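Long-range contacts in excinuclease ABC, subunit A. (Deinococcus radiodurans, PDB 2VF7), which belongs to the UvrA family of ABC ATPases, binds zinc, ADP and DNA, and probably recognises damaged DNA for excision repair: residues A[106-117]-A[371-380]; A[362-371]-A[384-395]. The protein carries 1 engineered substitution. All coordinates share one frame; numbering follows the deposited sequence.

Contacts 1 and 2 lie side by side, their centres about 11 Å apart, and both reach the same ADP. Along the chain their segments alternate: 106-117 comes first, about 250 residues before 362-371, which runs through the shared Leu371 into 371-380, and 384-395 follows. Helix 382-393, which begins within the ABC signature sequence, is the common element: it carries half of contact 2, and its Leu388 also packs on Val110 and Leu380 of contact 1. A probable hydrogen bond joins Thr114 O to Tyr395 OH. Together the contacts hold Tyr370 and Arg375 beside a nucleotide whose phosphates are bound by the P-loop of the second ATPase half.

Contact 1: residues A[106-117]-A[371-380]; sequences ARSSVGSVTTLS and LGLDRSTPTL. With ADP (adenosine-5'-diphosphate), chain D.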
loop_
_atom_site.group_PDB
_atom_site.type_symbol
_atom_site.label_atom_id
_atom_site.label_comp_id
_atom_site.label_asym_id
_atom_site.label_seq_id
_atom_site.Cartn_x
_atom_site.Cartn_y
_atom_site.Cartn_z
ATOM N N ALA A 106 14.398 8.318 2.219
ATOM C CA ALA A 106 13.490 9.382 1.816
ATOM C C ALA A 106 13.852 10.662 2.561
ATOM O O ALA A 106 14.511 10.618 3.613
ATOM C CB ALA A 106 12.061 8.983 2.092
ATOM N N ARG A 107 13.437 11.796 2.004
ATOM C CA ARG A 107 13.714 13.101 2.591
ATOM C C ARG A 107 12.728 13.473 3.693
ATOM O O ARG A 107 11.517 13.486 3.480
ATOM C CB ARG A 107 13.722 14.181 1.508
ATOM C CG ARG A 107 15.035 14.293 0.751
ATOM C CD ARG A 107 16.107 14.949 1.614
ATOM N NE ARG A 107 15.918 16.394 1.758
ATOM C CZ ARG A 107 16.667 17.317 1.156
ATOM N NH1 ARG A 107 17.668 16.957 0.362
ATOM N NH2 ARG A 107 16.421 18.608 1.351
ATOM N N SER A 108 13.275 13.765 4.869
ATOM C CA SER A 108 12.534 14.273 6.022
ATOM C C SER A 108 13.413 15.236 6.803
ATOM O O SER A 108 14.531 15.546 6.396
ATOM C CB SER A 108 12.110 13.133 6.960
ATOM O OG SER A 108 10.707 12.922 6.966
ATOM N N SER A 109 12.874 15.697 7.930
ATOM C CA SER A 109 13.575 16.506 8.917
ATOM C C SER A 109 13.574 15.704 10.199
ATOM O O SER A 109 12.851 14.722 10.303
ATOM C CB SER A 109 12.814 17.802 9.173
ATOM O OG SER A 109 11.920 18.082 8.119
ATOM N N VAL A 110 14.368 16.121 11.175
ATOM C CA VAL A 110 14.341 15.512 12.501
ATOM C C VAL A 110 12.967 15.727 13.174
ATOM O O VAL A 110 12.405 14.808 13.782
ATOM C CB VAL A 110 15.488 16.070 13.363
ATOM C CG1 VAL A 110 15.318 15.711 14.843
ATOM C CG2 VAL A 110 16.827 15.582 12.825
ATOM N N GLY A 111 12.429 16.936 13.025
ATOM C CA GLY A 111 11.120 17.283 13.549
ATOM C C GLY A 111 9.926 16.588 12.921
ATOM O O GLY A 111 8.823 16.633 13.473
ATOM N N SER A 112 10.135 15.950 11.775
ATOM C CA SER A 112 9.085 15.156 11.139
ATOM C C SER A 112 9.117 13.707 11.598
ATOM O O SER A 112 8.074 13.096 11.812
ATOM C CB SER A 112 9.216 15.198 9.620
ATOM O OG SER A 112 9.404 16.521 9.181
ATOM N N VAL A 113 10.319 13.156 11.734
ATOM C CA VAL A 113 10.481 11.768 12.142
ATOM C C VAL A 113 10.187 11.584 13.624
ATOM O O VAL A 113 9.868 10.475 14.071
ATOM C CB VAL A 113 11.894 11.213 11.785
ATOM C CG1 VAL A 113 11.996 9.714 12.095
ATOM C CG2 VAL A 113 12.193 11.435 10.311
ATOM N N THR A 114 10.275 12.669 14.388
ATOM C CA THR A 114 10.013 12.607 15.819
ATOM C C THR A 114 8.579 13.016 16.136
ATOM O O THR A 114 8.135 12.885 17.282
ATOM C CB THR A 114 11.024 13.442 16.620
ATOM O OG1 THR A 114 11.070 14.780 16.108
ATOM C CG2 THR A 114 12.402 12.819 16.515
ATOM N N THR A 115 7.857 13.487 15.115
ATOM C CA THR A 115 6.471 13.981 15.245
ATOM C C THR A 115 6.370 15.393 15.842
ATOM O O THR A 115 5.290 16.001 15.822
ATOM C CB THR A 115 5.548 12.999 16.040
ATOM O OG1 THR A 115 5.746 11.655 15.571
ATOM C CG2 THR A 115 4.058 13.377 15.874
ATOM N N LEU A 116 7.490 15.922 16.341
ATOM C CA LEU A 116 7.506 17.194 17.099
ATOM C C LEU A 116 6.986 18.424 16.350
ATOM O O LEU A 116 6.299 19.267 16.934
ATOM C CB LEU A 116 8.905 17.483 17.663
ATOM C CG LEU A 116 9.554 16.489 18.639
ATOM C CD1 LEU A 116 10.931 16.962 19.053
ATOM C CD2 LEU A 116 8.703 16.236 19.877
ATOM N N SER A 117 7.320 18.530 15.067
ATOM C CA SER A 117 6.982 19.714 14.275
ATOM C C SER A 117 5.493 19.951 14.206
ATOM O O SER A 117 5.060 21.102 14.232
ATOM C CB SER A 117 7.562 19.630 12.860
ATOM O OG SER A 117 8.980 19.609 12.901
ATOM N N LEU A 371 20.995 17.907 17.836
ATOM C CA LEU A 371 20.369 18.003 16.523
ATOM C C LEU A 371 19.315 19.104 16.481
ATOM O O LEU A 371 18.644 19.368 17.470
ATOM C CB LEU A 371 19.727 16.656 16.140
ATOM C CG LEU A 371 20.649 15.444 15.913
ATOM C CD1 LEU A 371 19.866 14.149 15.686
ATOM C CD2 LEU A 371 21.623 15.682 14.765
ATOM N N GLY A 372 19.169 19.738 15.326
ATOM C CA GLY A 372 18.128 20.755 15.118
ATOM C C GLY A 372 16.954 20.139 14.382
ATOM O O GLY A 372 17.137 19.257 13.548
ATOM N N LEU A 373 15.741 20.595 14.666
ATOM C CA LEU A 373 14.577 19.959 14.042
ATOM C C LEU A 373 14.366 20.245 12.540
ATOM O O LEU A 373 13.512 19.626 11.906
ATOM C CB LEU A 373 13.289 20.084 14.893
ATOM C CG LEU A 373 12.738 21.294 15.651
ATOM C CD1 LEU A 373 11.435 20.870 16.281
ATOM C CD2 LEU A 373 13.667 21.807 16.731
ATOM N N ASP A 374 15.182 21.134 11.971
ATOM C CA ASP A 374 15.192 21.366 10.514
ATOM C C ASP A 374 16.220 20.489 9.775
ATOM O O ASP A 374 16.286 20.486 8.543
ATOM C CB ASP A 374 15.380 22.861 10.187
ATOM C CG ASP A 374 16.713 23.437 10.704
ATOM O OD1 ASP A 374 17.484 22.726 11.390
ATOM O OD2 ASP A 374 16.991 24.627 10.413
ATOM N N ARG A 375 16.999 19.731 10.545
ATOM C CA ARG A 375 18.072 18.888 10.033
ATOM C C ARG A 375 17.539 17.746 9.179
ATOM O O ARG A 375 16.662 16.977 9.611
ATOM C CB ARG A 375 18.892 18.351 11.213
ATOM C CG ARG A 375 19.919 17.289 10.890
ATOM C CD ARG A 375 21.199 17.887 10.374
ATOM N NE ARG A 375 22.211 16.866 10.141
ATOM C CZ ARG A 375 23.164 16.536 11.009
ATOM N NH1 ARG A 375 23.249 17.146 12.184
ATOM N NH2 ARG A 375 24.036 15.586 10.699
ATOM N N SER A 376 18.087 17.652 7.967
ATOM C CA SER A 376 17.692 16.680 6.949
ATOM C C SER A 376 18.143 15.276 7.294
ATOM O O SER A 376 19.273 15.076 7.727
ATOM C CB SER A 376 18.291 17.069 5.595
ATOM O OG SER A 376 17.287 17.496 4.693
ATOM N N THR A 377 17.263 14.306 7.071
ATOM C CA THR A 377 17.532 12.920 7.436
ATOM C C THR A 377 18.660 12.209 6.672
ATOM O O THR A 377 19.287 11.301 7.228
ATOM C CB THR A 377 16.252 12.040 7.413
ATOM O OG1 THR A 377 15.470 12.362 6.262
ATOM C CG2 THR A 377 15.419 12.283 8.665
ATOM N N PRO A 378 18.899 12.574 5.398
ATOM C CA PRO A 378 20.032 11.952 4.720
ATOM C C PRO A 378 21.404 12.522 5.130
ATOM O O PRO A 378 22.442 11.960 4.758
ATOM C CB PRO A 378 19.751 12.239 3.233
ATOM C CG PRO A 378 18.373 12.818 3.182
ATOM C CD PRO A 378 18.171 13.472 4.488
ATOM N N THR A 379 21.418 13.621 5.884
ATOM C CA THR A 379 22.673 14.158 6.393
ATOM C C THR A 379 23.042 13.512 7.734
ATOM O O THR A 379 24.065 13.849 8.338
ATOM C CB THR A 379 22.638 15.696 6.518
ATOM O OG1 THR A 379 21.811 16.083 7.625
ATOM C CG2 THR A 379 22.130 16.333 5.238
ATOM N N LEU A 380 22.209 12.564 8.168
ATOM C CA LEU A 380 22.361 11.853 9.438
ATOM C C LEU A 380 23.032 10.478 9.275
ATOM O O LEU A 380 22.732 9.740 8.326
ATOM C CB LEU A 380 20.977 11.667 10.067
ATOM C CG LEU A 380 20.416 12.473 11.247
ATOM C CD1 LEU A 380 21.047 13.802 11.401
ATOM C CD2 LEU A 380 18.924 12.619 11.080
HETATM P PB ADP D . 30.044 13.799 15.624
HETATM O O1B ADP D . 28.835 12.964 15.957
HETATM O O2B ADP D . 30.668 13.558 14.278
HETATM O O3B ADP D . 31.026 13.804 16.764
HETATM P PA ADP D . 29.268 16.179 14.155
HETATM O O1A ADP D . 27.945 15.839 13.550
HETATM O O2A ADP D . 30.514 16.151 13.330
HETATM O O3A ADP D . 29.506 15.327 15.509
HETATM O "O5'" ADP D . 29.097 17.712 14.639
HETATM C "C5'" ADP D . 28.387 18.047 15.824
HETATM C "C4'" ADP D . 27.571 19.322 15.695
HETATM O "O4'" ADP D . 27.516 19.778 14.346
HETATM C "C3'" ADP D . 26.142 19.004 16.093
HETATM O "O3'" ADP D . 25.594 20.101 16.821
HETATM C "C2'" ADP D . 25.419 18.821 14.772
HETATM O "O2'" ADP D . 24.006 19.058 14.847
HETATM C "C1'" ADP D . 26.159 19.785 13.865
HETATM N N9 ADP D . 26.073 19.341 12.452
HETATM C C8 ADP D . 26.817 18.364 11.882
HETATM N N7 ADP D . 26.509 18.199 10.574
HETATM C C5 ADP D . 25.530 19.090 10.299
HETATM C C6 ADP D . 24.731 19.457 9.101
HETATM N N6 ADP D . 24.932 18.812 7.925
HETATM N N1 ADP D . 23.811 20.445 9.223
HETATM C C2 ADP D . 23.597 21.086 10.396
HETATM N N3 ADP D . 24.287 20.806 11.523
HETATM C C4 ADP D . 25.247 19.838 11.537
#
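A single beta bridge between Ser109 and Ser376 ties the approach to helix 110-113 to the loop that precedes the ABC signature helix 382-393, on the side of the nucleotide site where Arg375 meets the base. Thr377 N donates to Ser108 O at 3.1 Å and Val110 N, weakly, to Arg375 O; the two bonds bracket Ser109 and Ser376, an antiparallel, non-hydrogen-bonded pair. Ser108 N goes instead to the side-chain oxygen Thr377 OG1 at 3.0 Å. OG1 of Thr377 is folded back over its own backbone (chi1 42°), which turns it to the Ser108 amide and sends CG2 to Val113 CG2, 3.7 Å away. A type I turn from Gly372 to Arg375 meets the start of helix 110-113: Gly111 N bonds to Leu373 O at 3.1 Å, with 157° at the hydrogen. Val110 CG2 touches both Arg375 CB, at 3.8 Å, and Leu380 CD2. At the outer end Arg107 crosses Pro378 nearly at a right angle, its CD 3.5 Å from Pro378 CG.

Arg375 leads away from this interface to the ADP. Side-on, its NE reaches Thr379 OG1 at 2.7 Å and its NH2 reaches Thr379 O at 2.9 Å, both acceptors in the guanidinium plane; Thr379 OG1 is itself fixed by donating to Ser376 O. Leu380 CD1 lies over one face of the guanidinium, towards its rim, and adenine C5 over the centre of the other, the two planes about 10° from parallel. A leucine here, with no N-H to give, would probably leave Thr379 OG1 and O seeking other donors and the adenine without its flat cationic neighbour. The edge-on grip fixes the guanidinium's rotation and turns its face to the adenine, consistent with a partly electrostatic hold.

Contact 2: residues A[362-371]-A[384-395]; sequences VLLHLGLGYL and ELQRLRLATQLY. With ADP (adenosine-5'-diphosphate), chain D.
Leu363 and Ala391 bring their CA atoms to 5.7 Å where the end of helix 345-365 passes helix 382-393, and a Schellman motif with Gly367 at positive phi then closes the first helix and turns the chain towards Tyr370. The small Ala391 side chain makes room for three larger ones: Leu363 CD1, Val362 CG1 and Leu366 CD1 are set round Ala391 CB, the first at 3.6 Å. Leu363 CD1 also meets Leu388 CD2, the two side chains crossing at about a right angle. Leu388 CD2 is touched again by Leu368 CD1 at 3.8 Å, while Leu388 CD1 and Leu371 CD1 reach each other tip to tip at 4.0 Å.

The polar end of the contact lies at the ADP. Tyr370 CG sits against both arms of its own main chain (chi1 61°), which directs the ring towards Glu384; its OH donates to Glu384 OE2, the modelled 2.4 Å being so short that the exact length is doubtful. OE2 lies at the ring edge, with the carboxylate turned 39° from the ring plane. Tyr370 O accepts from both ribose hydroxyls, O2' at 3.1 Å and O3' at 3.2 Å.

Around this core, Leu390 and Leu394 pack on helix 417-428, Leu390 also on strand 402-406, and Leu364 on helix 317-328, while Arg389 bonds to Ser68 of the second subunit.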
loop_
_atom_site.group_PDB
_atom_site.type_symbol
_atom_site.label_atom_id
_atom_site.label_comp_id
_atom_site.label_asym_id
_atom_site.label_seq_id
_atom_site.Cartn_x
_atom_site.Cartn_y
_atom_site.Cartn_z
ATOM N N VAL A 362 12.905 12.163 26.315
ATOM C CA VAL A 362 13.263 10.869 25.715
ATOM C C VAL A 362 14.437 10.991 24.722
ATOM O O VAL A 362 15.402 10.225 24.800
ATOM C CB VAL A 362 12.022 10.213 25.031
ATOM C CG1 VAL A 362 12.426 9.050 24.138
ATOM C CG2 VAL A 362 11.006 9.762 26.074
ATOM N N LEU A 363 14.337 11.966 23.814
ATOM C CA LEU A 363 15.370 12.280 22.819
ATOM C C LEU A 363 16.661 12.772 23.470
ATOM O O LEU A 363 17.763 12.362 23.091
ATOM C CB LEU A 363 14.863 13.372 21.855
ATOM C CG LEU A 363 13.788 13.174 20.766
ATOM C CD1 LEU A 363 14.251 12.194 19.689
ATOM C CD2 LEU A 363 12.424 12.761 21.302
ATOM N N LEU A 364 16.501 13.661 24.449
ATOM C CA LEU A 364 17.606 14.290 25.153
ATOM C C LEU A 364 18.397 13.266 25.956
ATOM O O LEU A 364 19.634 13.319 26.009
ATOM C CB LEU A 364 17.064 15.382 26.078
ATOM C CG LEU A 364 16.784 16.796 25.538
ATOM C CD1 LEU A 364 17.782 17.803 26.117
ATOM C CD2 LEU A 364 16.734 16.875 24.012
ATOM N N HIS A 365 17.671 12.332 26.571
ATOM C CA HIS A 365 18.266 11.264 27.374
ATOM C C HIS A 365 19.020 10.255 26.498
ATOM O O HIS A 365 19.936 9.578 26.974
ATOM C CB HIS A 365 17.196 10.586 28.239
ATOM C CG HIS A 365 16.822 11.366 29.470
ATOM N ND1 HIS A 365 17.195 12.681 29.669
ATOM C CD2 HIS A 365 16.090 11.019 30.556
ATOM C CE1 HIS A 365 16.730 13.101 30.833
ATOM N NE2 HIS A 365 16.055 12.111 31.392
ATOM N N LEU A 366 18.651 10.185 25.220
ATOM C CA LEU A 366 19.377 9.371 24.226
ATOM C C LEU A 366 20.542 10.102 23.588
ATOM O O LEU A 366 21.100 9.635 22.591
ATOM C CB LEU A 366 18.436 8.816 23.135
ATOM C CG LEU A 366 18.027 7.357 23.319
ATOM C CD1 LEU A 366 16.752 7.046 22.567
ATOM C CD2 LEU A 366 19.143 6.433 22.896
ATOM N N GLY A 367 20.885 11.255 24.160
ATOM C CA GLY A 367 22.047 12.046 23.760
ATOM C C GLY A 367 21.901 12.704 22.405
ATOM O O GLY A 367 22.902 12.957 21.714
ATOM N N LEU A 368 20.654 12.986 22.032
ATOM C CA LEU A 368 20.313 13.451 20.683
ATOM C C LEU A 368 19.911 14.915 20.686
ATOM O O LEU A 368 19.304 15.387 19.713
ATOM C CB LEU A 368 19.163 12.615 20.105
ATOM C CG LEU A 368 19.391 11.163 19.685
ATOM C CD1 LEU A 368 18.056 10.446 19.586
ATOM C CD2 LEU A 368 20.147 11.089 18.361
ATOM N N GLY A 369 20.256 15.621 21.771
ATOM C CA GLY A 369 19.832 17.000 21.994
ATOM C C GLY A 369 20.680 18.047 21.299
ATOM O O GLY A 369 20.510 19.250 21.537
ATOM N N TYR A 370 21.589 17.598 20.435
ATOM C CA TYR A 370 22.479 18.493 19.670
ATOM C C TYR A 370 21.984 18.702 18.232
ATOM O O TYR A 370 22.499 19.554 17.502
ATOM C CB TYR A 370 23.919 17.953 19.670
ATOM C CG TYR A 370 24.046 16.589 19.024
ATOM C CD1 TYR A 370 23.931 15.411 19.782
ATOM C CD2 TYR A 370 24.260 16.471 17.652
ATOM C CE1 TYR A 370 24.027 14.155 19.170
ATOM C CE2 TYR A 370 24.361 15.234 17.044
ATOM C CZ TYR A 370 24.244 14.083 17.804
ATOM O OH TYR A 370 24.355 12.869 17.175
ATOM N N LEU A 371 20.995 17.907 17.836
ATOM C CA LEU A 371 20.369 18.003 16.523
ATOM C C LEU A 371 19.315 19.104 16.481
ATOM O O LEU A 371 18.644 19.368 17.470
ATOM C CB LEU A 371 19.727 16.656 16.140
ATOM C CG LEU A 371 20.649 15.444 15.913
ATOM C CD1 LEU A 371 19.866 14.149 15.686
ATOM C CD2 LEU A 371 21.623 15.682 14.765
ATOM N N GLU A 384 22.570 7.608 14.054
ATOM C CA GLU A 384 21.787 8.758 14.472
ATOM C C GLU A 384 20.290 8.555 14.211
ATOM O O GLU A 384 19.493 8.678 15.148
ATOM C CB GLU A 384 22.310 10.051 13.843
ATOM C CG GLU A 384 23.313 10.804 14.754
ATOM C CD GLU A 384 24.069 11.948 14.057
ATOM O OE1 GLU A 384 24.021 12.047 12.816
ATOM O OE2 GLU A 384 24.736 12.746 14.759
ATOM N N LEU A 385 19.915 8.214 12.975
ATOM C CA LEU A 385 18.489 8.062 12.654
ATOM C C LEU A 385 17.821 6.833 13.222
ATOM O O LEU A 385 16.610 6.819 13.379
ATOM C CB LEU A 385 18.157 8.224 11.164
ATOM C CG LEU A 385 18.907 7.608 9.995
ATOM C CD1 LEU A 385 18.967 6.087 10.045
ATOM C CD2 LEU A 385 18.195 8.037 8.734
ATOM N N GLN A 386 18.602 5.812 13.548
ATOM C CA GLN A 386 18.044 4.615 14.152
ATOM C C GLN A 386 17.754 4.890 15.609
ATOM O O GLN A 386 16.872 4.263 16.172
ATOM C CB GLN A 386 18.975 3.408 13.998
ATOM C CG GLN A 386 18.284 2.070 14.266
ATOM C CD GLN A 386 19.184 0.882 14.074
ATOM O OE1 GLN A 386 18.751 -0.245 14.213
ATOM N NE2 GLN A 386 20.444 1.126 13.737
ATOM N N ARG A 387 18.491 5.844 16.188
ATOM C CA ARG A 387 18.327 6.290 17.564
ATOM C C ARG A 387 17.171 7.271 17.697
ATOM O O ARG A 387 16.476 7.271 18.710
ATOM C CB ARG A 387 19.627 6.919 18.098
ATOM C CG ARG A 387 20.429 6.026 19.049
ATOM C CD ARG A 387 21.782 6.617 19.461
ATOM N NE ARG A 387 22.868 6.175 18.579
ATOM C CZ ARG A 387 23.782 6.970 18.021
ATOM N NH1 ARG A 387 23.782 8.279 18.247
ATOM N NH2 ARG A 387 24.714 6.449 17.236
ATOM N N LEU A 388 16.979 8.119 16.691
ATOM C CA LEU A 388 15.802 8.977 16.605
ATOM C C LEU A 388 14.523 8.207 16.312
ATOM O O LEU A 388 13.427 8.750 16.426
ATOM C CB LEU A 388 15.965 9.978 15.475
ATOM C CG LEU A 388 16.870 11.199 15.605
ATOM C CD1 LEU A 388 16.954 11.840 14.222
ATOM C CD2 LEU A 388 16.355 12.200 16.647
ATOM N N ARG A 389 14.660 6.965 15.861
ATOM C CA ARG A 389 13.501 6.141 15.545
ATOM C C ARG A 389 13.121 5.304 16.757
ATOM O O ARG A 389 11.947 5.035 17.006
ATOM C CB ARG A 389 13.774 5.290 14.325
ATOM C CG ARG A 389 12.529 5.070 13.520
ATOM C CD ARG A 389 12.693 5.436 12.054
ATOM N NE ARG A 389 12.766 4.264 11.178
ATOM C CZ ARG A 389 11.775 3.395 10.945
ATOM N NH1 ARG A 389 10.590 3.515 11.546
ATOM N NH2 ARG A 389 11.978 2.383 10.110
ATOM N N LEU A 390 14.149 4.921 17.505
ATOM C CA LEU A 390 14.023 4.299 18.799
ATOM C C LEU A 390 13.269 5.226 19.773
ATOM O O LEU A 390 12.308 4.807 20.428
ATOM C CB LEU A 390 15.420 3.979 19.322
ATOM C CG LEU A 390 15.509 2.993 20.480
ATOM C CD1 LEU A 390 14.902 1.681 20.063
ATOM C CD2 LEU A 390 16.938 2.781 20.979
ATOM N N ALA A 391 13.703 6.484 19.845
ATOM C CA ALA A 391 13.115 7.473 20.730
ATOM C C ALA A 391 11.639 7.660 20.417
ATOM O O ALA A 391 10.811 7.718 21.332
ATOM C CB ALA A 391 13.854 8.775 20.625
ATOM N N THR A 392 11.307 7.705 19.125
ATOM C CA THR A 392 9.922 7.946 18.674
ATOM C C THR A 392 8.977 6.805 19.056
ATOM O O THR A 392 7.787 7.021 19.316
ATOM C CB THR A 392 9.877 8.189 17.147
ATOM O OG1 THR A 392 10.746 9.282 16.826
ATOM C CG2 THR A 392 8.484 8.530 16.693
ATOM N N GLN A 393 9.528 5.596 19.082
ATOM C CA GLN A 393 8.793 4.398 19.451
ATOM C C GLN A 393 8.464 4.416 20.944
ATOM O O GLN A 393 7.462 3.840 21.373
ATOM C CB GLN A 393 9.621 3.141 19.149
ATOM C CG GLN A 393 9.847 2.811 17.682
ATOM C CD GLN A 393 8.715 3.229 16.738
ATOM O OE1 GLN A 393 7.646 2.601 16.674
ATOM N NE2 GLN A 393 8.967 4.287 15.977
ATOM N N LEU A 394 9.333 5.061 21.721
ATOM C CA LEU A 394 9.222 5.058 23.176
ATOM C C LEU A 394 8.059 5.908 23.673
ATOM O O LEU A 394 7.703 5.850 24.861
ATOM C CB LEU A 394 10.541 5.463 23.837
ATOM C CG LEU A 394 11.503 4.324 24.196
ATOM C CD1 LEU A 394 12.765 4.873 24.818
ATOM C CD2 LEU A 394 10.843 3.345 25.167
ATOM N N TYR A 395 7.457 6.676 22.759
ATOM C CA TYR A 395 6.230 7.410 23.043
ATOM C C TYR A 395 5.145 7.211 21.993
ATOM O O TYR A 395 4.283 8.067 21.809
ATOM C CB TYR A 395 6.505 8.896 23.304
ATOM C CG TYR A 395 7.250 9.682 22.233
ATOM C CD1 TYR A 395 6.595 10.146 21.086
ATOM C CD2 TYR A 395 8.594 10.029 22.409
ATOM C CE1 TYR A 395 7.271 10.900 20.125
ATOM C CE2 TYR A 395 9.277 10.783 21.454
ATOM C CZ TYR A 395 8.609 11.216 20.320
ATOM O OH TYR A 395 9.278 11.962 19.381
HETATM P PB ADP D . 30.044 13.799 15.624
HETATM O O1B ADP D . 28.835 12.964 15.957
HETATM O O2B ADP D . 30.668 13.558 14.278
HETATM O O3B ADP D . 31.026 13.804 16.764
HETATM P PA ADP D . 29.268 16.179 14.155
HETATM O O1A ADP D . 27.945 15.839 13.550
HETATM O O2A ADP D . 30.514 16.151 13.330
HETATM O O3A ADP D . 29.506 15.327 15.509
HETATM O "O5'" ADP D . 29.097 17.712 14.639
HETATM C "C5'" ADP D . 28.387 18.047 15.824
HETATM C "C4'" ADP D . 27.571 19.322 15.695
HETATM O "O4'" ADP D . 27.516 19.778 14.346
HETATM C "C3'" ADP D . 26.142 19.004 16.093
HETATM O "O3'" ADP D . 25.594 20.101 16.821
HETATM C "C2'" ADP D . 25.419 18.821 14.772
HETATM O "O2'" ADP D . 24.006 19.058 14.847
HETATM C "C1'" ADP D . 26.159 19.785 13.865
HETATM N N9 ADP D . 26.073 19.341 12.452
HETATM C C8 ADP D . 26.817 18.364 11.882
HETATM N N7 ADP D . 26.509 18.199 10.574
HETATM C C5 ADP D . 25.530 19.090 10.299
HETATM C C6 ADP D . 24.731 19.457 9.101
HETATM N N6 ADP D . 24.932 18.812 7.925
HETATM N N1 ADP D . 23.811 20.445 9.223
HETATM C C2 ADP D . 23.597 21.086 10.396
HETATM N N3 ADP D . 24.287 20.806 11.523
HETATM C C4 ADP D . 25.247 19.838 11.537
#